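Long-range contacts in N-alpha-acetyltransferase (Sulfolobus solfataricus strain P2, PDB 5C88), which transfers the acetyl group of acetyl-CoA to the free alpha-amino group at protein N termini, accepting serine, alanine and methionine and preferring serine: residues V84-V89 / E123-V128; I103-L108 / I136-K141; F144-V149 / Y161-P166. All coordinates share one frame; numbering follows the deposited sequence.

Contact 1 (V84-V89 / E123-V128); sequences VRKGHV and EIYLEV
G87 and I124 pair across two parallel strands whose short axes splay by 40°, and three backbone bonds fix the register: G87 N to E123 O at 2.7 Å, Y125 N to G87 O, and V89 N to Y125 O. On the face that carries H88 and Y125, the two rings form an offset stack, their planes nearly parallel (9° apart) and their centroids 4.1 Å apart. With CG anti to the backbone N (chi1 -169°), the imidazole lies over the phenol ring. Its NE2 donates within the ring plane to the syn lone pair of E127 OE1 at 2.9 Å; both residues bind zinc in this enzyme, and here they are hydrogen-bonded directly. E71, on adjoining strand 61-72, bonds through OE1 to H88 ND1 and through OE2 to Y125 OH, so the imidazole is held at both nitrogens and the carboxylate joins it to the tyrosine hydroxyl. K86 lays CD beside Y125 CE2, while its NZ reaches F74 O. E123 turns OE2 to S75 and N76. On the opposite face V89 CG2 meets I124 CD1 at 3.5 Å, covered by L108 of helix 103-117. Strand 123-129 thus lies between strands 83-94 and 160-166, with that helix beneath.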
loop_
_atom_site.group_PDB
_atom_site.type_symbol
_atom_site.label_atom_id
_atom_site.label_comp_id
_atom_site.label_asym_id
_atom_site.label_seq_id
_atom_site.Cartn_x
_atom_site.Cartn_y
_atom_site.Cartn_z
ATOM N N VAL A 84 -11.236 -0.038 15.831
ATOM C CA VAL A 84 -9.913 0.553 15.691
ATOM C C VAL A 84 -9.787 1.443 14.462
ATOM O O VAL A 84 -10.560 1.328 13.509
ATOM C CB VAL A 84 -8.862 -0.567 15.630
ATOM C CG1 VAL A 84 -9.055 -1.400 14.374
ATOM C CG2 VAL A 84 -7.479 -0.015 15.668
ATOM N N ARG A 85 -8.817 2.347 14.484
ATOM C CA ARG A 85 -8.457 3.049 13.266
ATOM C C ARG A 85 -7.364 2.271 12.539
ATOM O O ARG A 85 -6.293 2.001 13.093
ATOM C CB ARG A 85 -8.011 4.480 13.567
ATOM C CG ARG A 85 -8.002 5.357 12.341
ATOM C CD ARG A 85 -8.360 6.794 12.657
ATOM N NE ARG A 85 -9.638 6.929 13.346
ATOM C CZ ARG A 85 -10.821 6.884 12.746
ATOM N NH1 ARG A 85 -10.894 6.668 11.440
ATOM N NH2 ARG A 85 -11.934 7.035 13.456
ATOM N N LYS A 86 -7.644 1.888 11.302
ATOM C CA LYS A 86 -6.691 1.086 10.554
ATOM C C LYS A 86 -6.296 1.720 9.225
ATOM O O LYS A 86 -7.096 2.375 8.543
ATOM C CB LYS A 86 -7.252 -0.315 10.327
ATOM C CG LYS A 86 -8.704 -0.346 9.953
ATOM C CD LYS A 86 -9.252 -1.767 10.009
ATOM C CE LYS A 86 -10.734 -1.773 9.743
ATOM N NZ LYS A 86 -11.307 -3.124 9.810
ATOM N N GLY A 87 -5.039 1.525 8.874
ATOM C CA GLY A 87 -4.501 2.079 7.651
ATOM C C GLY A 87 -4.568 0.988 6.619
ATOM O O GLY A 87 -4.066 -0.115 6.835
ATOM N N HIS A 88 -5.222 1.277 5.505
ATOM C CA HIS A 88 -5.364 0.284 4.463
ATOM C C HIS A 88 -4.509 0.633 3.242
ATOM O O HIS A 88 -4.758 1.633 2.570
ATOM C CB HIS A 88 -6.838 0.140 4.081
ATOM C CG HIS A 88 -7.108 -1.033 3.205
ATOM N ND1 HIS A 88 -8.283 -1.180 2.490
ATOM C CD2 HIS A 88 -6.356 -2.116 2.902
ATOM C CE1 HIS A 88 -8.242 -2.302 1.808
ATOM N NE2 HIS A 88 -7.081 -2.897 2.042
ATOM N N VAL A 89 -3.482 -0.173 2.979
ATOM C CA VAL A 89 -2.712 -0.040 1.740
ATOM C C VAL A 89 -3.574 -0.528 0.607
ATOM O O VAL A 89 -3.682 -1.726 0.401
ATOM C CB VAL A 89 -1.411 -0.872 1.726
ATOM C CG1 VAL A 89 -0.641 -0.672 0.383
ATOM C CG2 VAL A 89 -0.536 -0.549 2.906
ATOM N N GLU A 123 -3.188 -0.113 13.324
ATOM C CA GLU A 123 -2.703 -1.205 12.498
ATOM C C GLU A 123 -2.823 -0.875 11.021
ATOM O O GLU A 123 -3.579 0.007 10.618
ATOM C CB GLU A 123 -3.459 -2.496 12.803
ATOM C CG GLU A 123 -4.951 -2.397 12.558
ATOM C CD GLU A 123 -5.534 -3.717 12.108
ATOM O OE1 GLU A 123 -5.075 -4.235 11.062
ATOM O OE2 GLU A 123 -6.431 -4.246 12.802
ATOM N N ILE A 124 -2.042 -1.594 10.230
ATOM C CA ILE A 124 -2.041 -1.450 8.792
ATOM C C ILE A 124 -2.181 -2.831 8.151
ATOM O O ILE A 124 -1.446 -3.763 8.488
ATOM C CB ILE A 124 -0.757 -0.744 8.282
ATOM C CG1 ILE A 124 -0.680 -0.832 6.753
ATOM C CG2 ILE A 124 0.506 -1.342 8.907
ATOM C CD1 ILE A 124 0.628 -0.316 6.177
ATOM N N TYR A 125 -3.145 -2.959 7.243
ATOM C CA TYR A 125 -3.385 -4.222 6.575
ATOM C C TYR A 125 -3.464 -4.065 5.068
ATOM O O TYR A 125 -3.546 -2.953 4.553
ATOM C CB TYR A 125 -4.673 -4.877 7.097
ATOM C CG TYR A 125 -5.972 -4.299 6.565
ATOM C CD1 TYR A 125 -6.676 -4.937 5.539
ATOM C CD2 TYR A 125 -6.521 -3.137 7.116
ATOM C CE1 TYR A 125 -7.884 -4.421 5.057
ATOM C CE2 TYR A 125 -7.729 -2.614 6.650
ATOM C CZ TYR A 125 -8.402 -3.257 5.622
ATOM O OH TYR A 125 -9.593 -2.737 5.167
ATOM N N LEU A 126 -3.471 -5.201 4.375
ATOM C CA LEU A 126 -3.590 -5.231 2.920
ATOM C C LEU A 126 -4.070 -6.598 2.384
ATOM O O LEU A 126 -4.121 -7.579 3.112
ATOM C CB LEU A 126 -2.250 -4.862 2.304
ATOM C CG LEU A 126 -1.028 -5.494 2.979
ATOM C CD1 LEU A 126 -0.760 -6.884 2.414
ATOM C CD2 LEU A 126 0.217 -4.617 2.870
ATOM N N GLU A 127 -4.434 -6.642 1.111
ATOM C CA GLU A 127 -4.729 -7.896 0.436
ATOM C C GLU A 127 -3.608 -8.183 -0.535
ATOM O O GLU A 127 -3.186 -7.290 -1.240
ATOM C CB GLU A 127 -6.057 -7.831 -0.317
ATOM C CG GLU A 127 -7.280 -7.839 0.577
ATOM C CD GLU A 127 -7.678 -6.459 1.062
ATOM O OE1 GLU A 127 -6.923 -5.495 0.815
ATOM O OE2 GLU A 127 -8.758 -6.346 1.686
ATOM N N VAL A 128 -3.119 -9.416 -0.568
ATOM C CA VAL A 128 -2.149 -9.798 -1.578
ATOM C C VAL A 128 -2.502 -11.173 -2.138
ATOM O O VAL A 128 -2.941 -12.055 -1.408
ATOM C CB VAL A 128 -0.692 -9.789 -1.020
ATOM C CG1 VAL A 128 -0.472 -10.856 0.041
ATOM C CG2 VAL A 128 0.293 -9.998 -2.148
#

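Contact 2 (I103-L108 / I136-K141); sequences IATTLL and IALYEK. With COA (coenzyme A), chain C.
L108 and L138 meet through their methyls where two helices of the GNAT fold converge on coenzyme A, the N-terminal turns of helix 103-117 and the last turns of helix 133-141. The short axes are 10.6 Å apart at an angle of 48°, wide enough for the contact to be made by side chains alone. L138 is the central wedge. With its CG anti to the backbone N (chi1 179°), it reaches across and divides its branches: CD2 lies 3.5 Å from L108 CD1, the two side chains slanting past each other, whereas CD1 packs on A104 CB at 3.6 Å and beside T105 OG1. The same L108 CD1 comes up to the edge of the Y139 ring, near its plane and 3.7 Å from Y139 CD1, the two side chains standing roughly at right angles. Were L138 shortened to an alanine, A104 CB would probably lose its apolar partner on helix 133-141, L108 CD1 would keep there only its contact with the Y139 ring edge, and the methyl that packs against O3A and O4B of the cofactor would be gone.

The cofactor runs between the helices. A104 N donates to the diphosphate oxygen O5A, and T105 grips O1A twice, through its backbone N and its hydroxyl; R100 and G102 add backbone N-H groups from the phosphate-binding loop before the helix. L138 CB rests against the ribose oxygen O4B, and K141 runs its CD alongside O3B, toward the 3'-phosphate. At the far end of the cofactor, Y139 OH lies 3.6 Å from the coenzyme A sulfur S1P.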
loop_
_atom_site.group_PDB
_atom_site.type_symbol
_atom_site.label_atom_id
_atom_site.label_comp_id
_atom_site.label_asym_id
_atom_site.label_seq_id
_atom_site.Cartn_x
_atom_site.Cartn_y
_atom_site.Cartn_z
ATOM N N ILE A 103 12.857 0.130 -2.867
ATOM C CA ILE A 103 11.802 1.133 -2.993
ATOM C C ILE A 103 10.520 0.780 -2.224
ATOM O O ILE A 103 10.009 1.607 -1.470
ATOM C CB ILE A 103 11.443 1.390 -4.460
ATOM C CG1 ILE A 103 12.607 2.083 -5.177
ATOM C CG2 ILE A 103 10.269 2.295 -4.545
ATOM C CD1 ILE A 103 12.325 2.423 -6.641
ATOM N N ALA A 104 10.002 -0.434 -2.398
ATOM C CA ALA A 104 8.709 -0.776 -1.800
ATOM C C ALA A 104 8.769 -0.855 -0.265
ATOM O O ALA A 104 7.770 -0.590 0.423
ATOM C CB ALA A 104 8.191 -2.060 -2.370
ATOM N N THR A 105 9.942 -1.186 0.260
ATOM C CA THR A 105 10.169 -1.173 1.697
ATOM C C THR A 105 10.077 0.237 2.280
ATOM O O THR A 105 9.499 0.458 3.345
ATOM C CB THR A 105 11.534 -1.767 2.030
ATOM O OG1 THR A 105 11.525 -3.162 1.706
ATOM C CG2 THR A 105 11.835 -1.612 3.494
ATOM N N THR A 106 10.652 1.185 1.556
ATOM C CA THR A 106 10.686 2.587 1.954
ATOM C C THR A 106 9.318 3.242 1.858
ATOM O O THR A 106 8.921 4.040 2.726
ATOM C CB THR A 106 11.680 3.361 1.070
ATOM O OG1 THR A 106 12.854 2.560 0.883
ATOM C CG2 THR A 106 12.063 4.677 1.705
ATOM N N LEU A 107 8.605 2.917 0.784
ATOM C CA LEU A 107 7.261 3.431 0.587
ATOM C C LEU A 107 6.355 2.974 1.734
ATOM O O LEU A 107 5.583 3.755 2.266
ATOM C CB LEU A 107 6.706 2.981 -0.763
ATOM C CG LEU A 107 7.279 3.713 -1.989
ATOM C CD1 LEU A 107 6.780 3.102 -3.303
ATOM C CD2 LEU A 107 6.943 5.189 -1.941
ATOM N N LEU A 108 6.482 1.710 2.125
ATOM C CA LEU A 108 5.628 1.147 3.153
ATOM C C LEU A 108 5.944 1.773 4.490
ATOM O O LEU A 108 5.050 2.077 5.273
ATOM C CB LEU A 108 5.803 -0.363 3.235
ATOM C CG LEU A 108 4.707 -1.204 2.601
ATOM C CD1 LEU A 108 5.055 -2.677 2.772
ATOM C CD2 LEU A 108 3.357 -0.888 3.222
ATOM N N ILE A 136 4.609 -11.030 -0.836
ATOM C CA ILE A 136 4.454 -11.725 0.441
ATOM C C ILE A 136 5.776 -11.720 1.203
ATOM O O ILE A 136 5.810 -11.480 2.408
ATOM C CB ILE A 136 3.967 -13.180 0.249
ATOM C CG1 ILE A 136 2.602 -13.207 -0.446
ATOM C CG2 ILE A 136 3.867 -13.900 1.581
ATOM C CD1 ILE A 136 2.064 -14.605 -0.714
ATOM N N ALA A 137 6.864 -11.942 0.480
ATOM C CA ALA A 137 8.194 -11.879 1.068
ATOM C C ALA A 137 8.503 -10.484 1.661
ATOM O O ALA A 137 9.097 -10.377 2.738
ATOM C CB ALA A 137 9.236 -12.261 0.031
ATOM N N LEU A 138 8.092 -9.422 0.968
ATOM C CA LEU A 138 8.354 -8.059 1.442
ATOM C C LEU A 138 7.588 -7.728 2.735
ATOM O O LEU A 138 8.144 -7.147 3.665
ATOM C CB LEU A 138 8.014 -7.040 0.355
ATOM C CG LEU A 138 8.215 -5.559 0.683
ATOM C CD1 LEU A 138 9.049 -4.868 -0.364
ATOM C CD2 LEU A 138 6.890 -4.890 0.727
ATOM N N TYR A 139 6.319 -8.116 2.793
ATOM C CA TYR A 139 5.483 -7.827 3.947
ATOM C C TYR A 139 5.941 -8.589 5.186
ATOM O O TYR A 139 6.013 -8.017 6.266
ATOM C CB TYR A 139 4.021 -8.150 3.639
ATOM C CG TYR A 139 3.522 -7.474 2.391
ATOM C CD1 TYR A 139 3.820 -6.143 2.132
ATOM C CD2 TYR A 139 2.766 -8.168 1.456
ATOM C CE1 TYR A 139 3.367 -5.523 0.987
ATOM C CE2 TYR A 139 2.313 -7.558 0.306
ATOM C CZ TYR A 139 2.614 -6.233 0.078
ATOM O OH TYR A 139 2.161 -5.620 -1.069
ATOM N N GLU A 140 6.250 -9.874 5.031
ATOM C CA GLU A 140 6.693 -10.689 6.158
ATOM C C GLU A 140 8.005 -10.172 6.739
ATOM O O GLU A 140 8.231 -10.215 7.958
ATOM C CB GLU A 140 6.854 -12.145 5.732
ATOM C CG GLU A 140 5.566 -12.814 5.311
ATOM C CD GLU A 140 5.660 -14.323 5.344
ATOM O OE1 GLU A 140 4.816 -14.984 4.703
ATOM O OE2 GLU A 140 6.568 -14.848 6.020
ATOM N N LYS A 141 8.867 -9.700 5.844
ATOM C CA LYS A 141 10.132 -9.079 6.202
ATOM C C LYS A 141 9.893 -7.848 7.085
ATOM O O LYS A 141 10.661 -7.585 8.007
ATOM C CB LYS A 141 10.912 -8.693 4.933
ATOM C CG LYS A 141 12.373 -8.335 5.166
ATOM C CD LYS A 141 12.837 -7.191 4.263
ATOM C CE LYS A 141 14.182 -6.609 4.719
ATOM N NZ LYS A 141 14.464 -5.259 4.126
HETATM N N1A COA C . 11.820 -11.764 -5.438
HETATM C C2A COA C . 11.780 -12.209 -4.145
HETATM N N3A COA C . 11.592 -11.329 -3.113
HETATM C C4A COA C . 11.443 -9.995 -3.367
HETATM C C5A COA C . 11.487 -9.545 -4.642
HETATM C C6A COA C . 11.681 -10.447 -5.681
HETATM N N6A COA C . 11.813 -10.614 -7.092
HETATM N N7A COA C . 11.313 -8.192 -4.628
HETATM C C8A COA C . 11.167 -7.808 -3.335
HETATM N N9A COA C . 11.244 -8.914 -2.550
HETATM C C1B COA C . 11.143 -8.978 -1.131
HETATM C C2B COA C . 12.279 -9.337 -0.581
HETATM O O2B COA C . 12.030 -10.066 0.656
HETATM C C3B COA C . 13.075 -7.962 -0.258
HETATM O O3B COA C . 14.018 -8.225 0.772
HETATM P P3B COA C . 15.568 -8.365 0.372
HETATM O O7A COA C . 16.407 -7.772 1.479
HETATM O O8A COA C . 15.792 -7.623 -0.934
HETATM O O9A COA C . 15.913 -9.832 0.219
HETATM C C4B COA C . 12.129 -7.085 0.169
HETATM O O4B COA C . 10.884 -7.504 -0.593
HETATM C C5B COA C . 12.463 -5.633 -0.154
HETATM O O5B COA C . 12.322 -5.403 -1.552
HETATM P P1A COA C . 12.145 -3.911 -2.111
HETATM O O1A COA C . 12.097 -2.904 -0.973
HETATM O O2A COA C . 13.306 -3.548 -3.017
HETATM O O3A COA C . 10.757 -3.884 -2.868
HETATM P P2A COA C . 10.587 -3.748 -4.407
HETATM O O4A COA C . 11.496 -4.745 -5.097
HETATM O O5A COA C . 10.951 -2.323 -4.791
HETATM O O6A COA C . 9.027 -4.049 -4.867
HETATM C CBP COA C . 7.443 -5.902 -5.465
HETATM C CCP COA C . 8.346 -5.226 -4.389
HETATM C CDP COA C . 8.211 -6.217 -6.782
HETATM C CEP COA C . 6.896 -7.223 -4.865
HETATM C CAP COA C . 6.215 -4.961 -5.798
HETATM O OAP COA C . 6.156 -3.956 -4.829
HETATM C C9P COA C . 6.337 -4.361 -7.150
HETATM O O9P COA C . 6.992 -3.390 -7.320
HETATM N N8P COA C . 5.669 -4.912 -8.310
HETATM C C7P COA C . 4.845 -6.096 -8.221
HETATM C C6P COA C . 3.351 -5.631 -8.243
HETATM C C5P COA C . 2.523 -6.737 -7.529
HETATM O O5P COA C . 2.424 -7.853 -8.034
HETATM N N4P COA C . 1.891 -6.429 -6.269
HETATM C C3P COA C . 2.021 -5.143 -5.712
HETATM C C2P COA C . 0.842 -4.903 -4.737
HETATM S S1P COA C . 0.280 -6.452 -4.040
#

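Contact 3 (F144-V149 / Y161-P166); sequences FKKVKV and YLMARP
The C-terminal beta hairpin of the acetyltransferase fold pairs K145 with A164 and K146 with M163, its antiparallel strands meeting at the outer end of the sheet. K145 and A164 exchange two backbone bonds, K145 N to A164 O at 2.9 Å and A164 N to K145 O at 3.0 Å. Further on, the ladder is interrupted by a classic beta bulge in which V147 and K148 both face L162: V147 N gives a nearly straight bond (177°) to L162 O, and K148 O takes the N-H of L162 at 2.8 Å.

On one face K146 lies across the ring of Y161, its CD 3.3 Å from the ring centroid and only 6° off the normal, a close CH-pi contact. The lysine chain then bends at chi3 (-86°) and again at chi4, and NZ goes to a salt bridge with E140 of helix 133-141. V149 CG2 meets the same ring at its edge, 3.5 Å from Y161 CD1. M163 lies alongside K146, pointing the same way, and curls its CE back against F144 CB. The F144 ring in turn receives R165 CB over the centre of one face.

The opposite face is lined by V147, whose CG2 meets L162 CD2 and whose CG1 approaches A164 CB, and by K145, whose CE and NZ lie against P166 CD. L162 and A164 also rest on Y125 of strand 123-129, while M163 and F144 reach L126 from the other face. Strand 160-166 is an inner strand and 145-150 an outermost one within the chain, in the 5-7-6 strand order characteristic of the C-terminal part of the GNAT fold.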
loop_
_atom_site.group_PDB
_atom_site.type_symbol
_atom_site.label_atom_id
_atom_site.label_comp_id
_atom_site.label_asym_id
_atom_site.label_seq_id
_atom_site.Cartn_x
_atom_site.Cartn_y
_atom_site.Cartn_z
ATOM N N PHE A 144 4.633 -7.929 8.822
ATOM C CA PHE A 144 3.247 -8.274 8.549
ATOM C C PHE A 144 3.087 -9.774 8.765
ATOM O O PHE A 144 4.026 -10.531 8.562
ATOM C CB PHE A 144 2.843 -7.916 7.115
ATOM C CG PHE A 144 2.606 -6.461 6.892
ATOM C CD1 PHE A 144 1.322 -5.982 6.680
ATOM C CD2 PHE A 144 3.662 -5.564 6.888
ATOM C CE1 PHE A 144 1.097 -4.627 6.469
ATOM C CE2 PHE A 144 3.438 -4.208 6.680
ATOM C CZ PHE A 144 2.157 -3.743 6.467
ATOM N N LYS A 145 1.891 -10.184 9.168
ATOM C CA LYS A 145 1.524 -11.585 9.278
ATOM C C LYS A 145 0.263 -11.868 8.447
ATOM O O LYS A 145 -0.559 -10.969 8.224
ATOM C CB LYS A 145 1.306 -11.922 10.743
ATOM C CG LYS A 145 0.846 -10.687 11.484
ATOM C CD LYS A 145 0.991 -10.779 12.985
ATOM C CE LYS A 145 0.928 -9.378 13.599
ATOM N NZ LYS A 145 2.142 -8.598 13.228
ATOM N N LYS A 146 0.138 -13.099 7.953
ATOM C CA LYS A 146 -1.107 -13.569 7.335
ATOM C C LYS A 146 -2.141 -13.796 8.427
ATOM O O LYS A 146 -1.922 -14.600 9.314
ATOM C CB LYS A 146 -0.884 -14.862 6.544
ATOM C CG LYS A 146 0.029 -14.682 5.355
ATOM C CD LYS A 146 0.229 -15.980 4.598
ATOM C CE LYS A 146 1.346 -16.801 5.200
ATOM N NZ LYS A 146 2.660 -16.145 4.976
ATOM N N VAL A 147 -3.258 -13.081 8.374
ATOM C CA VAL A 147 -4.253 -13.132 9.448
ATOM C C VAL A 147 -5.601 -13.566 8.918
ATOM O O VAL A 147 -6.583 -13.552 9.648
ATOM C CB VAL A 147 -4.423 -11.768 10.160
ATOM C CG1 VAL A 147 -3.068 -11.170 10.513
ATOM C CG2 VAL A 147 -5.211 -10.804 9.296
ATOM N N LYS A 148 -5.638 -13.926 7.639
ATOM C CA LYS A 148 -6.827 -14.470 7.003
ATOM C C LYS A 148 -6.512 -14.827 5.555
ATOM O O LYS A 148 -5.674 -14.199 4.900
ATOM C CB LYS A 148 -7.998 -13.484 7.060
ATOM C CG LYS A 148 -9.322 -14.032 6.546
ATOM C CD LYS A 148 -9.773 -15.266 7.335
ATOM C CE LYS A 148 -11.190 -15.693 6.948
ATOM N NZ LYS A 148 -12.240 -14.822 7.561
ATOM N N VAL A 149 -7.186 -15.857 5.074
ATOM C CA VAL A 149 -7.155 -16.237 3.681
ATOM C C VAL A 149 -8.517 -15.907 3.057
ATOM O O VAL A 149 -9.499 -16.560 3.372
ATOM C CB VAL A 149 -6.838 -17.742 3.551
ATOM C CG1 VAL A 149 -7.067 -18.246 2.129
ATOM C CG2 VAL A 149 -5.422 -18.023 4.045
ATOM N N TYR A 161 -4.307 -13.611 0.723
ATOM C CA TYR A 161 -4.073 -13.427 2.141
ATOM C C TYR A 161 -4.387 -11.989 2.495
ATOM O O TYR A 161 -3.900 -11.053 1.843
ATOM C CB TYR A 161 -2.627 -13.714 2.544
ATOM C CG TYR A 161 -2.138 -15.081 2.214
ATOM C CD1 TYR A 161 -2.693 -16.198 2.805
ATOM C CD2 TYR A 161 -1.084 -15.257 1.333
ATOM C CE1 TYR A 161 -2.232 -17.452 2.495
ATOM C CE2 TYR A 161 -0.615 -16.511 1.027
ATOM C CZ TYR A 161 -1.191 -17.598 1.607
ATOM O OH TYR A 161 -0.721 -18.842 1.293
ATOM N N LEU A 162 -5.169 -11.802 3.542
ATOM C CA LEU A 162 -5.190 -10.505 4.184
ATOM C C LEU A 162 -3.987 -10.462 5.135
ATOM O O LEU A 162 -3.859 -11.315 6.014
ATOM C CB LEU A 162 -6.516 -10.280 4.915
ATOM C CG LEU A 162 -6.871 -8.811 5.144
ATOM C CD1 LEU A 162 -8.360 -8.602 5.059
ATOM C CD2 LEU A 162 -6.350 -8.333 6.487
ATOM N N MET A 163 -3.086 -9.504 4.944
ATOM C CA MET A 163 -1.922 -9.386 5.827
ATOM C C MET A 163 -1.923 -8.091 6.621
ATOM O O MET A 163 -2.233 -7.029 6.088
ATOM C CB MET A 163 -0.618 -9.493 5.033
ATOM C CG MET A 163 -0.439 -10.805 4.347
ATOM S SD MET A 163 1.263 -11.138 3.925
ATOM C CE MET A 163 2.092 -11.315 5.504
ATOM N N ALA A 164 -1.534 -8.178 7.888
ATOM C CA ALA A 164 -1.653 -7.046 8.785
ATOM C C ALA A 164 -0.523 -6.982 9.819
ATOM O O ALA A 164 0.221 -7.939 10.003
ATOM C CB ALA A 164 -2.979 -7.095 9.462
ATOM N N ARG A 165 -0.405 -5.841 10.493
ATOM C CA ARG A 165 0.674 -5.615 11.451
ATOM C C ARG A 165 0.332 -4.457 12.382
ATOM O O ARG A 165 -0.062 -3.396 11.912
ATOM C CB ARG A 165 1.982 -5.329 10.721
ATOM C CG ARG A 165 3.032 -4.728 11.612
ATOM C CD ARG A 165 4.137 -4.097 10.805
ATOM N NE ARG A 165 4.619 -2.874 11.437
ATOM C CZ ARG A 165 5.460 -2.838 12.463
ATOM N NH1 ARG A 165 5.912 -3.964 12.994
ATOM N NH2 ARG A 165 5.849 -1.673 12.962
ATOM N N PRO A 166 0.483 -4.655 13.703
ATOM C CA PRO A 166 0.100 -3.601 14.651
ATOM C C PRO A 166 1.082 -2.446 14.592
ATOM O O PRO A 166 2.087 -2.578 13.910
ATOM C CB PRO A 166 0.144 -4.313 16.014
ATOM C CG PRO A 166 1.136 -5.402 15.832
ATOM C CD PRO A 166 1.033 -5.840 14.385
#

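From the N terminus, strand 83-94 leads into helix 103-117 and then strand 123-129, so contact 1 closes a beta-alpha-beta crossover. Contact 2 starts inside that loop and ends beyond it, on helix 133-141; the two contacts therefore cross, and they touch where V89 meets L108 and L126 meets Y139. Contact 3 follows both in series, closing the short loop of the terminal hairpin. It joins contact 1 through backbone bonds between strands 123-129 and 160-166, and contact 2 through the packing of I136 on Y161 and a probable hydrogen bond between Y139 O and F144 N. Together they tie the zinc-ligand strands, the coenzyme A helices and the C-terminal hairpin into one body.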